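Local coordinates for unknown conserved protein BH2331 (Bacillus halodurans, PDB 1VL5) that is a putative methyltransferase that probably uses S-adenosylmethionine as its methyl donor, at residues A[112-117]-A[138-143]; A[143-148]-A[167-172]. One frame throughout, in Å; residues are numbered along the deposited sequence.

Interaction 1: A[112-117]-A[138-143]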
# COMPACT_ATOMS: atom_id res chain seq x y z
N ALA A 112 1.94 -1.58 -0.35
CA ALA A 112 2.96 -2.56 -0.04
C ALA A 112 2.49 -3.57 0.98
O ALA A 112 2.99 -4.69 0.98
CB ALA A 112 4.31 -1.84 0.47
N ALA A 113 1.58 -3.19 1.86
CA ALA A 113 1.27 -4.04 3.00
C ALA A 113 0.59 -5.35 2.59
O ALA A 113 0.66 -6.40 3.30
CB ALA A 113 0.40 -3.28 4.01
N HIS A 114 -0.10 -5.30 1.46
CA HIS A 114 -0.72 -6.50 0.93
C HIS A 114 0.28 -7.60 0.49
O HIS A 114 -0.11 -8.72 0.24
CB HIS A 114 -1.69 -6.12 -0.22
CG HIS A 114 -1.00 -5.65 -1.46
ND1 HIS A 114 -0.75 -4.32 -1.71
CD2 HIS A 114 -0.51 -6.32 -2.51
CE1 HIS A 114 -0.11 -4.20 -2.86
NE2 HIS A 114 0.04 -5.40 -3.37
N HIS A 115 1.58 -7.29 0.44
CA HIS A 115 2.64 -8.30 0.25
C HIS A 115 3.20 -8.91 1.55
O HIS A 115 3.83 -9.99 1.55
CB HIS A 115 3.80 -7.64 -0.50
CG HIS A 115 3.47 -7.27 -1.92
ND1 HIS A 115 3.23 -8.21 -2.88
CD2 HIS A 115 3.38 -6.07 -2.52
CE1 HIS A 115 2.99 -7.61 -4.03
NE2 HIS A 115 3.08 -6.31 -3.84
N PHE A 116 3.01 -8.22 2.66
CA PHE A 116 3.54 -8.66 3.94
C PHE A 116 2.88 -9.94 4.40
O PHE A 116 1.65 -10.02 4.44
CB PHE A 116 3.26 -7.59 5.01
CG PHE A 116 3.90 -6.25 4.75
CD1 PHE A 116 4.83 -6.04 3.74
CD2 PHE A 116 3.53 -5.16 5.55
CE1 PHE A 116 5.38 -4.77 3.56
CE2 PHE A 116 4.06 -3.89 5.36
CZ PHE A 116 4.99 -3.70 4.39
N PRO A 117 3.67 -10.95 4.75
CA PRO A 117 3.06 -12.17 5.22
C PRO A 117 2.44 -12.06 6.63
O PRO A 117 1.51 -12.79 6.96
CB PRO A 117 4.22 -13.19 5.16
CG PRO A 117 5.43 -12.42 5.23
CD PRO A 117 5.14 -11.07 4.69
N LEU A 138 -0.88 4.93 6.21
CA LEU A 138 -0.93 3.65 5.51
C LEU A 138 -1.91 3.69 4.38
O LEU A 138 -3.06 4.09 4.56
CB LEU A 138 -1.32 2.58 6.51
CG LEU A 138 -1.52 1.11 6.11
CD1 LEU A 138 -0.28 0.50 5.54
CD2 LEU A 138 -1.95 0.33 7.34
N VAL A 139 -1.43 3.29 3.19
CA VAL A 139 -2.19 3.32 1.95
C VAL A 139 -2.08 1.93 1.32
O VAL A 139 -0.98 1.37 1.24
CB VAL A 139 -1.68 4.38 0.94
CG1 VAL A 139 -2.35 4.18 -0.43
CG2 VAL A 139 -1.96 5.77 1.42
N ASP A 140 -3.23 1.35 0.98
CA ASP A 140 -3.27 0.07 0.34
C ASP A 140 -4.62 -0.16 -0.29
O ASP A 140 -5.61 0.48 0.04
CB ASP A 140 -2.98 -1.05 1.37
CG ASP A 140 -2.25 -2.26 0.74
OD1 ASP A 140 -1.76 -2.16 -0.40
OD2 ASP A 140 -2.21 -3.32 1.40
N ASN A 141 -4.67 -1.19 -1.12
CA ASN A 141 -5.93 -1.72 -1.63
C ASN A 141 -6.60 -2.48 -0.55
O ASN A 141 -5.93 -3.06 0.31
CB ASN A 141 -5.70 -2.67 -2.78
CG ASN A 141 -4.78 -2.07 -3.80
OD1 ASN A 141 -5.07 -1.00 -4.37
ND2 ASN A 141 -3.64 -2.73 -4.01
N SER A 142 -7.93 -2.46 -0.60
CA SER A 142 -8.78 -3.00 0.45
C SER A 142 -9.81 -3.94 -0.13
O SER A 142 -10.18 -3.81 -1.25
CB SER A 142 -9.42 -1.87 1.28
OG SER A 142 -10.01 -0.89 0.45
N ALA A 143 -10.22 -4.91 0.68
CA ALA A 143 -11.23 -5.89 0.31
C ALA A 143 -12.58 -5.50 0.91
O ALA A 143 -12.62 -4.89 1.98
CB ALA A 143 -10.81 -7.28 0.85
O HOH W 1 0.93 -0.35 2.19

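Interaction 2: A[143-148]-A[167-172]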
# COMPACT_ATOMS: atom_id res chain seq x y z
N ALA A 143 -10.22 -4.91 0.68
CA ALA A 143 -11.23 -5.89 0.31
C ALA A 143 -12.58 -5.50 0.91
O ALA A 143 -12.62 -4.89 1.98
CB ALA A 143 -10.81 -7.28 0.85
N PRO A 144 -13.68 -5.83 0.21
CA PRO A 144 -15.03 -5.66 0.75
C PRO A 144 -15.23 -6.37 2.07
O PRO A 144 -14.59 -7.40 2.40
CB PRO A 144 -15.91 -6.32 -0.32
CG PRO A 144 -15.18 -6.17 -1.54
CD PRO A 144 -13.72 -6.29 -1.18
N GLU A 145 -16.17 -5.86 2.83
CA GLU A 145 -16.56 -6.52 4.03
C GLU A 145 -17.27 -7.82 3.70
O GLU A 145 -17.14 -8.81 4.43
CB GLU A 145 -17.46 -5.62 4.86
CG GLU A 145 -16.83 -4.40 5.39
CD GLU A 145 -15.65 -4.67 6.32
OE1 GLU A 145 -15.70 -5.63 7.15
OE2 GLU A 145 -14.67 -3.90 6.18
N ASN A 146 -17.99 -7.84 2.59
CA ASN A 146 -18.68 -9.06 2.12
C ASN A 146 -17.63 -10.15 1.81
O ASN A 146 -16.68 -9.88 1.09
CB ASN A 146 -19.50 -8.72 0.88
CG ASN A 146 -20.19 -9.95 0.27
OD1 ASN A 146 -19.57 -10.86 -0.29
ND2 ASN A 146 -21.47 -9.99 0.43
N ASP A 147 -17.75 -11.34 2.43
CA ASP A 147 -16.69 -12.35 2.34
C ASP A 147 -16.49 -12.93 0.97
O ASP A 147 -15.33 -13.22 0.59
CB ASP A 147 -16.88 -13.50 3.36
CG ASP A 147 -16.74 -13.04 4.78
OD1 ASP A 147 -15.70 -12.43 5.15
OD2 ASP A 147 -17.70 -13.22 5.52
N ALA A 148 -17.59 -13.15 0.24
CA ALA A 148 -17.51 -13.70 -1.10
C ALA A 148 -16.77 -12.76 -2.02
O ALA A 148 -15.93 -13.21 -2.82
CB ALA A 148 -18.88 -13.97 -1.66
N ALA A 167 -5.12 -8.32 0.45
CA ALA A 167 -5.76 -7.03 0.65
C ALA A 167 -6.82 -7.23 1.71
O ALA A 167 -7.77 -7.97 1.50
CB ALA A 167 -6.38 -6.54 -0.67
N TRP A 168 -6.62 -6.60 2.87
CA TRP A 168 -7.42 -6.83 4.03
C TRP A 168 -8.66 -5.94 3.98
O TRP A 168 -8.68 -4.91 3.26
CB TRP A 168 -6.59 -6.58 5.29
CG TRP A 168 -5.42 -7.47 5.39
CD1 TRP A 168 -4.22 -7.32 4.74
CD2 TRP A 168 -5.31 -8.68 6.16
NE1 TRP A 168 -3.38 -8.36 5.06
CE2 TRP A 168 -4.03 -9.21 5.92
CE3 TRP A 168 -6.15 -9.34 7.04
CZ2 TRP A 168 -3.59 -10.39 6.53
CZ3 TRP A 168 -5.72 -10.52 7.61
CH2 TRP A 168 -4.44 -11.01 7.38
N LYS A 169 -9.70 -6.37 4.70
CA LYS A 169 -10.91 -5.56 4.88
C LYS A 169 -10.53 -4.31 5.66
O LYS A 169 -9.59 -4.32 6.47
CB LYS A 169 -12.03 -6.28 5.65
CG LYS A 169 -12.46 -7.66 5.10
CD LYS A 169 -13.50 -8.26 6.06
CE LYS A 169 -14.12 -9.65 5.72
NZ LYS A 169 -14.44 -9.85 4.33
N LYS A 170 -11.26 -3.23 5.40
CA LYS A 170 -11.19 -2.06 6.23
C LYS A 170 -11.37 -2.39 7.71
O LYS A 170 -10.65 -1.89 8.53
CB LYS A 170 -12.20 -1.02 5.73
CG LYS A 170 -11.84 -0.43 4.37
CD LYS A 170 -12.78 0.72 3.94
CE LYS A 170 -14.22 0.34 3.73
NZ LYS A 170 -14.38 -0.48 2.47
N SER A 171 -12.30 -3.30 8.04
CA SER A 171 -12.49 -3.74 9.43
C SER A 171 -11.29 -4.49 9.98
O SER A 171 -11.01 -4.41 11.18
CB SER A 171 -13.72 -4.64 9.55
OG SER A 171 -13.62 -5.71 8.62
N ASP A 172 -10.56 -5.19 9.11
CA ASP A 172 -9.36 -5.93 9.51
C ASP A 172 -8.32 -4.92 9.92
O ASP A 172 -7.64 -5.12 10.92
CB ASP A 172 -8.77 -6.76 8.36
CG ASP A 172 -9.62 -7.99 7.97
OD1 ASP A 172 -10.35 -8.55 8.81
OD2 ASP A 172 -9.50 -8.39 6.78
O HOH W 2 -13.64 -3.22 3.77

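Interaction 1: A[112-117]-A[138-143]
Ala113 and Asp140 are the residues whose CA atoms lie nearest across the two segments, 6.7 Å apart, where a short 3-10 turn, 113-115, meets the C-terminal part of strand 134-142. The turn belongs to the loop between strand 104-110 and helix 119-129, at the C-terminal end of the parallel strands of the methyltransferase fold. A single water joins the two backbones: it accepts from Ala113 N at 2.9 Å and donates to Val139 O at 2.7 Å.

The side chains supply the direct link. His114 ND1 donates to Asp140 OD1 over 2.7 Å with an N-H...O angle of 165°, so the bond is nearly straight. OD1 receives it on the syn lone pair, and the acceptor lies close to the imidazole plane. The ring and carboxylate planes are 22° apart, nearly coplanar. His114 reaches this position because its CG sits between the backbone N and the carbonyl carbon (chi1 71°), which sets the ND1 edge of the ring against Asp140. The other carboxylate oxygen, Asp140 OD2, lies 2.9 Å from His114 N. Asn141 ND2 approaches the ring obliquely, 4.0 Å from His114 CE1. Elsewhere in the contact Ala113 CB packs on Leu138 CD1 at 4.1 Å, a small apolar touch beside the polar pair.

The ring of His164 also meets that of His114. The contact is thus a buried His-carboxylate pair: ND1 acts as the donor to Asp140 OD1, the bond helps to hold the ring's rotation, and the loop is tied to the strand by side chain and water together.

Interaction 2: A[143-148]-A[167-172]
Lys169 NZ is gripped from several directions by the chain that leads into helix 147-160. It donates to Pro144 O at 3.1 Å, in the carbonyl plane, and to Glu145 O at 2.9 Å, this time from above the plane. It also forms a salt bridge with Asp147 OD1 at 3.0 Å, again from above the carboxylate, and a second one with Asp150, about one turn further along the helix. The lysine chain runs extended as far as CE and bends only at its last torsion (chi4 -41°), which tucks the ammonium group in among these oxygens. Two carboxylates and two carbonyls would be expected to favour its charged form.

Glu145 returns the grip in the reverse direction. Its carboxylate takes both donors of Ser171, in the first turn of helix 170-180: OE1 accepts from Ser171 OG at 2.5 Å, a short bond, while OE2 accepts from Ser171 N at 3.1 Å, each through its syn lone pair. The bend at chi2 (-60°) folds the glutamate back toward this helix start. Water 2 bridges the segments, donating to Ala143 O and to Glu145 OE2 and accepting from Lys170 N and NZ; Lys170 NZ has a salt bridge with Glu243 besides. Deeper in, Ala143 N donates to Trp168 O at 3.0 Å, and Ala143 CB rests 3.2 Å from Ala167 O.

Lys169 is the N-cap residue of helix 170-180, and Asn146 holds the same position before helix 147-160, its OD1 accepting from Phe149 N. The contact therefore joins the N-terminal ends of two helices at the surface, just past strand 134-142, with Glu243 of strand 236-250 alongside.

How the interactions relate
Interactions 1 and 2 follow one another along the chain, sharing Ala143, where the exit from strand 134-142 turns toward helix 147-160; their centres lie about 12 Å apart. They also touch directly: Ala167 CB packs on Asn141 O at 3.6 Å, and Ser142 CB lies 3.7 Å from Trp168 O. The chain just before 167-172 also meets interaction 1: His165 and Arg166 form backbone hydrogen bonds with His114. Interaction 1 is buried, its centre about 4 Å from the chain's; Ala112 lies near, without touching, a Rossmann-like glycine motif, consistent with a place beside the presumed S-adenosylmethionine pocket. Interaction 2, its centre about 15 Å from the chain's, is a charged surface junction.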